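PDB 3RBY: uncharacterized protein YLR301W from Saccharomyces cerevisiae, which is of unknown function and non-essential, but interacts with the protein kinase HRR25 and may interact with SEC72. Local coordinates for residues A[16-28]-A[35-47]. Residues are numbered along the deposited sequence; the frame is centred on the assembly and turned at random.
Sequences HPNERTFTLSSVS and SLRPFVKPSGDEL
Arg20 lays its guanidinium flat on the ring of Phe39, the planes 26° apart, and brings its edge to Glu46. A bend at chi3 (53°) turns the group that way, and Arg20 NH1 reaches Glu46 OE2 at 2.6 Å on the carboxylate's syn side, a nearly straight hydrogen bond within a salt bridge. The same oxygen also accepts a hydrogen bond from the backbone N of Ser43, so the acidic end is held from both its own loop and the opposite segment, while the carboxylate carbon of Glu46 sits above one face of the Phe39 ring, offset toward its rim. The backbone of Arg20 is engaged too: Arg20 O accepts a hydrogen bond from Val40 N at 2.9 Å, and a water links it to Lys41 N. At Thr21 the backbones meet in a single bridge with Phe39, CA to CA 4.1 Å; Thr21 OG1 receives a hydrogen bond from Thr23 OG1 and passes one to Glu19 OE2, an acid also paired with Arg8. Phe22 N then bonds Pro38 O at 2.9 Å, and Phe22 CB packs on Val40 CG2. Thr23 lies across the extended chain of Arg37, Thr23 OG1 3.1 Å from Arg37 CB. Two weak backbone bonds pair Leu24 with Leu36. Ser25 OG meets Ser35 OG at 2.8 Å, and Arg37 grips that Ser35 oxygen side-on through NE and NH2, while its NH1 goes to Glu128. Strands 24-27 and 33-38 form an antiparallel beta hairpin in the larger sheet of this beta-barrel protein, its pairing continued irregularly beyond the strand ends.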
ATOM      1  N   HIS A  16      -1.255   7.749  17.269  1.00 61.15           N
ATOM      2  CA  HIS A  16      -1.374   8.370  15.942  1.00 63.27           C
ATOM      3  C   HIS A  16      -0.353   7.925  14.914  1.00 56.16           C
ATOM      4  O   HIS A  16       0.792   8.379  14.933  1.00 57.62           O
ATOM      5  CB  HIS A  16      -1.326   9.892  16.056  1.00 62.20           C
ATOM      6  CG  HIS A  16      -2.497  10.459  16.786  1.00 70.77           C
ATOM      7  ND1 HIS A  16      -2.384  11.504  17.677  1.00 77.41           N
ATOM      8  CD2 HIS A  16      -3.806  10.109  16.774  1.00 72.32           C
ATOM      9  CE1 HIS A  16      -3.578  11.780  18.175  1.00 81.42           C
ATOM     10  NE2 HIS A  16      -4.456  10.949  17.644  1.00 77.64           N
ATOM     11  N   PRO A  17      -0.777   7.070  13.979  1.00 55.14           N
ATOM     12  CA  PRO A  17       0.120   6.667  12.890  1.00 51.11           C
ATOM     13  C   PRO A  17       0.320   7.812  11.902  1.00 47.90           C
ATOM     14  O   PRO A  17      -0.455   8.772  11.890  1.00 48.92           O
ATOM     15  CB  PRO A  17      -0.628   5.506  12.232  1.00 50.35           C
ATOM     16  CG  PRO A  17      -2.090   5.793  12.526  1.00 55.03           C
ATOM     17  CD  PRO A  17      -2.115   6.458  13.877  1.00 53.25           C
ATOM     18  N   ASN A  18       1.374   7.713  11.101  1.00 44.13           N
ATOM     19  CA  ASN A  18       1.664   8.680  10.050  1.00 43.32           C
ATOM     20  C   ASN A  18       2.693   8.042   9.129  1.00 43.40           C
ATOM     21  O   ASN A  18       3.209   6.963   9.423  1.00 43.21           O
ATOM     22  CB  ASN A  18       2.245   9.962  10.649  1.00 41.61           C
ATOM     23  CG  ASN A  18       2.273  11.124   9.654  1.00 45.70           C
ATOM     24  OD1 ASN A  18       2.859  12.174   9.936  1.00 50.37           O
ATOM     25  ND2 ASN A  18       1.634  10.949   8.493  1.00 41.12           N
ATOM     26  N   GLU A  19       3.002   8.690   8.016  1.00 36.86           N
ATOM     27  CA  GLU A  19       4.080   8.196   7.171  1.00 40.21           C
ATOM     28  C   GLU A  19       4.754   9.384   6.500  1.00 38.66           C
ATOM     29  O   GLU A  19       4.253   9.896   5.491  1.00 37.53           O
ATOM     30  CB  GLU A  19       3.575   7.170   6.136  1.00 34.04           C
ATOM     31  CG  GLU A  19       4.657   6.631   5.201  1.00 36.84           C
ATOM     32  CD  GLU A  19       5.830   6.039   5.976  1.00 39.81           C
ATOM     33  OE1 GLU A  19       5.737   4.858   6.382  1.00 36.44           O
ATOM     34  OE2 GLU A  19       6.827   6.764   6.202  1.00 38.91           O
ATOM     35  N   ARG A  20       5.893   9.815   7.057  1.00 36.21           N
ATOM     36  CA  ARG A  20       6.598  10.995   6.541  1.00 38.30           C
ATOM     37  C   ARG A  20       7.691  10.654   5.525  1.00 36.75           C
ATOM     38  O   ARG A  20       8.364  11.552   4.990  1.00 38.84           O
ATOM     39  CB  ARG A  20       7.181  11.851   7.695  1.00 38.54           C
ATOM     40  CG  ARG A  20       6.123  12.473   8.645  1.00 38.55           C
ATOM     41  CD  ARG A  20       6.675  13.674   9.465  1.00 37.17           C
ATOM     42  NE  ARG A  20       7.284  14.680   8.585  1.00 38.51           N
ATOM     43  CZ  ARG A  20       8.561  15.060   8.650  1.00 41.92           C
ATOM     44  NH1 ARG A  20       9.042  15.954   7.788  1.00 40.64           N
ATOM     45  NH2 ARG A  20       9.358  14.553   9.585  1.00 43.01           N
ATOM     46  N   THR A  21       7.867   9.363   5.242  1.00 32.79           N
ATOM     47  CA  THR A  21       8.996   8.917   4.414  1.00 34.81           C
ATOM     48  C   THR A  21       8.563   8.194   3.146  1.00 35.98           C
ATOM     49  O   THR A  21       7.402   7.763   3.031  1.00 36.82           O
ATOM     50  CB  THR A  21       9.857   7.901   5.173  1.00 37.22           C
ATOM     51  OG1 THR A  21       9.146   6.660   5.262  1.00 34.57           O
ATOM     52  CG2 THR A  21      10.170   8.381   6.582  1.00 34.98           C
ATOM     53  N   PHE A  22       9.535   7.937   2.276  1.00 33.00           N
ATOM     54  CA  PHE A  22       9.375   7.040   1.139  1.00 30.71           C
ATOM     55  C   PHE A  22      10.319   5.859   1.391  1.00 35.60           C
ATOM     56  O   PHE A  22      11.308   5.678   0.679  1.00 31.99           O
ATOM     57  CB  PHE A  22       9.735   7.746  -0.166  1.00 32.54           C
ATOM     58  CG  PHE A  22       9.671   6.857  -1.374  1.00 32.31           C
ATOM     59  CD1 PHE A  22      10.235   7.254  -2.575  1.00 31.62           C
ATOM     60  CD2 PHE A  22       9.048   5.621  -1.309  1.00 31.26           C
ATOM     61  CE1 PHE A  22      10.177   6.437  -3.688  1.00 36.43           C
ATOM     62  CE2 PHE A  22       8.988   4.800  -2.419  1.00 33.80           C
ATOM     63  CZ  PHE A  22       9.553   5.208  -3.610  1.00 32.50           C
ATOM     64  N   THR A  23      10.011   5.071   2.421  1.00 36.53           N
ATOM     65  CA  THR A  23      10.864   3.998   2.885  1.00 33.39           C
ATOM     66  C   THR A  23      10.707   2.713   2.058  1.00 33.93           C
ATOM     67  O   THR A  23       9.588   2.229   1.814  1.00 36.49           O
ATOM     68  CB  THR A  23      10.577   3.690   4.355  1.00 34.27           C
ATOM     69  OG1 THR A  23      11.027   4.786   5.149  1.00 32.40           O
ATOM     70  CG2 THR A  23      11.296   2.390   4.806  1.00 37.20           C
ATOM     71  N   LEU A  24      11.842   2.154   1.655  1.00 33.92           N
ATOM     72  CA  LEU A  24      11.892   0.856   1.003  1.00 35.77           C
ATOM     73  C   LEU A  24      12.893   0.012   1.782  1.00 36.37           C
ATOM     74  O   LEU A  24      14.002   0.481   2.082  1.00 36.71           O
ATOM     75  CB  LEU A  24      12.357   0.994  -0.456  1.00 33.28           C
ATOM     76  CG  LEU A  24      11.358   1.485  -1.519  1.00 36.00           C
ATOM     77  CD1 LEU A  24      11.999   1.599  -2.888  1.00 32.97           C
ATOM     78  CD2 LEU A  24      10.150   0.568  -1.611  1.00 29.74           C
ATOM     79  N   SER A  25      12.515  -1.221   2.117  1.00 36.18           N
ATOM     80  CA  SER A  25      13.473  -2.180   2.681  1.00 33.80           C
ATOM     81  C   SER A  25      13.790  -3.272   1.671  1.00 35.64           C
ATOM     82  O   SER A  25      12.882  -3.917   1.133  1.00 35.39           O
ATOM     83  CB  SER A  25      12.952  -2.792   3.978  1.00 35.22           C
ATOM     84  OG  SER A  25      12.862  -1.821   5.018  1.00 34.23           O
ATOM     85  N   SER A  26      15.082  -3.461   1.400  1.00 36.21           N
ATOM     86  CA  SER A  26      15.533  -4.514   0.502  1.00 34.37           C
ATOM     87  C   SER A  26      16.106  -5.693   1.291  1.00 36.46           C
ATOM     88  O   SER A  26      17.061  -5.533   2.070  1.00 33.32           O
ATOM     89  CB  SER A  26      16.602  -3.991  -0.467  1.00 33.83           C
ATOM     90  OG  SER A  26      16.206  -2.784  -1.086  1.00 30.87           O
ATOM     91  N   VAL A  27      15.541  -6.879   1.076  1.00 35.48           N
ATOM     92  CA  VAL A  27      16.109  -8.084   1.669  1.00 33.52           C
ATOM     93  C   VAL A  27      16.526  -9.040   0.554  1.00 35.09           C
ATOM     94  O   VAL A  27      15.683  -9.556  -0.188  1.00 33.50           O
ATOM     95  CB  VAL A  27      15.127  -8.764   2.636  1.00 33.86           C
ATOM     96  CG1 VAL A  27      15.791  -9.986   3.295  1.00 30.74           C
ATOM     97  CG2 VAL A  27      14.665  -7.773   3.704  1.00 32.96           C
ATOM     98  N   SER A  28      17.832  -9.269   0.427  1.00 34.34           N
ATOM     99  CA  SER A  28      18.322 -10.145  -0.623  1.00 33.48           C
ATOM    100  C   SER A  28      17.929 -11.587  -0.319  1.00 34.84           C
ATOM    101  O   SER A  28      17.567 -11.912   0.814  1.00 33.69           O
ATOM    102  CB  SER A  28      19.843 -10.044  -0.769  1.00 30.93           C
ATOM    103  OG  SER A  28      20.501 -10.572   0.371  1.00 33.46           O
ATOM    104  N   SER A  35      17.664  -0.531   4.630  1.00 35.06           N
ATOM    105  CA  SER A  35      16.418   0.214   4.695  1.00 34.84           C
ATOM    106  C   SER A  35      16.710   1.717   4.668  1.00 37.13           C
ATOM    107  O   SER A  35      17.289   2.249   5.618  1.00 36.83           O
ATOM    108  CB  SER A  35      15.619  -0.168   5.952  1.00 38.86           C
ATOM    109  OG  SER A  35      14.318   0.402   5.941  1.00 36.81           O
ATOM    110  N   LEU A  36      16.340   2.389   3.570  1.00 34.43           N
ATOM    111  CA  LEU A  36      16.545   3.837   3.430  1.00 34.49           C
ATOM    112  C   LEU A  36      15.216   4.541   3.667  1.00 35.81           C
ATOM    113  O   LEU A  36      14.186   4.123   3.117  1.00 36.59           O
ATOM    114  CB  LEU A  36      17.108   4.191   2.052  1.00 33.73           C
ATOM    115  CG  LEU A  36      18.446   3.512   1.748  1.00 37.21           C
ATOM    116  CD1 LEU A  36      19.001   3.933   0.379  1.00 35.38           C
ATOM    117  CD2 LEU A  36      19.449   3.808   2.868  1.00 35.37           C
ATOM    118  N   ARG A  37      15.220   5.583   4.504  1.00 34.97           N
ATOM    119  CA  ARG A  37      13.958   6.224   4.913  1.00 35.33           C
ATOM    120  C   ARG A  37      13.934   7.740   4.674  1.00 34.62           C
ATOM    121  O   ARG A  37      13.702   8.524   5.596  1.00 39.88           O
ATOM    122  CB  ARG A  37      13.631   5.857   6.370  1.00 35.57           C
ATOM    123  CG  ARG A  37      13.820   4.330   6.626  1.00 36.26           C
ATOM    124  CD  ARG A  37      13.169   3.785   7.904  1.00 33.66           C
ATOM    125  NE  ARG A  37      13.166   2.325   7.868  1.00 35.88           N
ATOM    126  CZ  ARG A  37      12.606   1.519   8.768  1.00 39.51           C
ATOM    127  NH1 ARG A  37      11.986   2.015   9.828  1.00 38.95           N
ATOM    128  NH2 ARG A  37      12.661   0.199   8.593  1.00 40.53           N
ATOM    129  N   PRO A  38      14.154   8.153   3.418  1.00 33.97           N
ATOM    130  CA  PRO A  38      14.191   9.590   3.097  1.00 36.50           C
ATOM    131  C   PRO A  38      12.834  10.225   3.376  1.00 36.77           C
ATOM    132  O   PRO A  38      11.818   9.603   3.070  1.00 35.42           O
ATOM    133  CB  PRO A  38      14.479   9.602   1.590  1.00 30.80           C
ATOM    134  CG  PRO A  38      13.904   8.299   1.096  1.00 35.52           C
ATOM    135  CD  PRO A  38      14.083   7.306   2.214  1.00 29.68           C
ATOM    136  N   PHE A  39      12.805  11.418   3.968  1.00 38.57           N
ATOM    137  CA  PHE A  39      11.548  12.166   4.100  1.00 38.78           C
ATOM    138  C   PHE A  39      11.008  12.550   2.729  1.00 37.75           C
ATOM    139  O   PHE A  39      11.791  12.774   1.790  1.00 41.55           O
ATOM    140  CB  PHE A  39      11.769  13.456   4.886  1.00 40.68           C
ATOM    141  CG  PHE A  39      12.130  13.240   6.315  1.00 38.50           C
ATOM    142  CD1 PHE A  39      13.373  13.630   6.796  1.00 37.61           C
ATOM    143  CD2 PHE A  39      11.222  12.648   7.185  1.00 35.49           C
ATOM    144  CE1 PHE A  39      13.692  13.437   8.136  1.00 40.26           C
ATOM    145  CE2 PHE A  39      11.530  12.442   8.512  1.00 35.89           C
ATOM    146  CZ  PHE A  39      12.761  12.836   8.998  1.00 36.71           C
ATOM    147  N   VAL A  40       9.683  12.645   2.611  1.00 38.42           N
ATOM    148  CA  VAL A  40       9.069  13.087   1.351  1.00 38.70           C
ATOM    149  C   VAL A  40       9.067  14.609   1.277  1.00 42.03           C
ATOM    150  O   VAL A  40       9.416  15.200   0.236  1.00 38.05           O
ATOM    151  CB  VAL A  40       7.633  12.581   1.191  1.00 40.74           C
ATOM    152  CG1 VAL A  40       7.019  13.170  -0.064  1.00 36.41           C
ATOM    153  CG2 VAL A  40       7.611  11.045   1.136  1.00 35.67           C
ATOM    154  N   LYS A  41       8.665  15.225   2.390  1.00 41.19           N
ATOM    155  CA  LYS A  41       8.654  16.676   2.533  1.00 44.50           C
ATOM    156  C   LYS A  41       9.480  17.123   3.747  1.00 44.70           C
ATOM    157  O   LYS A  41       8.934  17.473   4.803  1.00 43.20           O
ATOM    158  CB  LYS A  41       7.217  17.189   2.619  1.00 48.06           C
ATOM    159  CG  LYS A  41       6.420  16.990   1.333  1.00 47.20           C
ATOM    160  CD  LYS A  41       5.027  17.605   1.441  1.00 51.73           C
ATOM    161  CE  LYS A  41       3.973  16.676   0.834  1.00 57.82           C
ATOM    162  NZ  LYS A  41       2.572  17.098   1.158  1.00 61.18           N
ATOM    163  N   PRO A  42      10.799  17.106   3.589  1.00 43.27           N
ATOM    164  CA  PRO A  42      11.706  17.493   4.671  1.00 46.82           C
ATOM    165  C   PRO A  42      11.654  18.992   4.947  1.00 51.31           C
ATOM    166  O   PRO A  42      11.539  19.788   4.017  1.00 44.07           O
ATOM    167  CB  PRO A  42      13.081  17.111   4.121  1.00 45.42           C
ATOM    168  CG  PRO A  42      12.929  17.208   2.647  1.00 47.97           C
ATOM    169  CD  PRO A  42      11.524  16.769   2.352  1.00 43.96           C
ATOM    170  N   SER A  43      11.741  19.364   6.220  1.00 50.00           N
ATOM    171  CA  SER A  43      11.747  20.768   6.606  1.00 53.81           C
ATOM    172  C   SER A  43      13.143  21.354   6.438  1.00 62.32           C
ATOM    173  O   SER A  43      14.099  20.631   6.163  1.00 72.35           O
ATOM    174  CB  SER A  43      11.282  20.924   8.054  1.00 56.05           C
ATOM    175  OG  SER A  43      12.304  20.548   8.960  1.00 51.61           O
ATOM    176  N   GLY A  44      13.256  22.666   6.607  1.00 57.08           N
ATOM    177  CA  GLY A  44      14.538  23.335   6.490  1.00 55.33           C
ATOM    178  C   GLY A  44      15.568  22.756   7.439  1.00 54.25           C
ATOM    179  O   GLY A  44      16.749  22.661   7.107  1.00 54.68           O
ATOM    180  N   ASP A  45      15.116  22.366   8.626  1.00 46.69           N
ATOM    181  CA  ASP A  45      16.001  21.805   9.639  1.00 52.35           C
ATOM    182  C   ASP A  45      16.544  20.459   9.158  1.00 55.52           C
ATOM    183  O   ASP A  45      17.706  20.112   9.397  1.00 56.43           O
ATOM    184  CB  ASP A  45      15.256  21.598  10.961  1.00 51.99           C
ATOM    185  CG  ASP A  45      15.210  22.862  11.817  1.00 64.95           C
ATOM    186  OD1 ASP A  45      14.297  22.968  12.672  1.00 67.66           O
ATOM    187  OD2 ASP A  45      16.084  23.746  11.635  1.00 61.68           O
ATOM    188  N   GLU A  46      15.706  19.699   8.466  1.00 49.98           N
ATOM    189  CA  GLU A  46      16.110  18.352   8.114  1.00 51.39           C
ATOM    190  C   GLU A  46      16.641  18.202   6.686  1.00 48.07           C
ATOM    191  O   GLU A  46      16.942  17.097   6.251  1.00 43.15           O
ATOM    192  CB  GLU A  46      15.019  17.316   8.480  1.00 44.64           C
ATOM    193  CG  GLU A  46      13.712  17.463   7.754  1.00 47.29           C
ATOM    194  CD  GLU A  46      12.486  16.990   8.567  1.00 46.81           C
ATOM    195  OE1 GLU A  46      12.598  16.556   9.743  1.00 46.12           O
ATOM    196  OE2 GLU A  46      11.377  17.066   8.004  1.00 49.96           O
ATOM    197  N   LEU A  47      16.809  19.322   5.982  1.00 51.17           N
ATOM    198  CA  LEU A  47      17.342  19.300   4.613  1.00 47.27           C
ATOM    199  C   LEU A  47      18.784  18.838   4.569  1.00 44.74           C
ATOM    200  O   LEU A  47      19.226  18.275   3.565  1.00 47.20           O
ATOM    201  CB  LEU A  47      17.238  20.682   3.953  1.00 49.87           C
ATOM    202  CG  LEU A  47      15.853  21.122   3.478  1.00 55.03           C
ATOM    203  CD1 LEU A  47      15.823  22.625   3.197  1.00 48.49           C
ATOM    204  CD2 LEU A  47      15.431  20.308   2.249  1.00 46.27           C
TER
HETATM  205  O   HOH W   1       7.777  14.465   4.733  1.00 35.83           O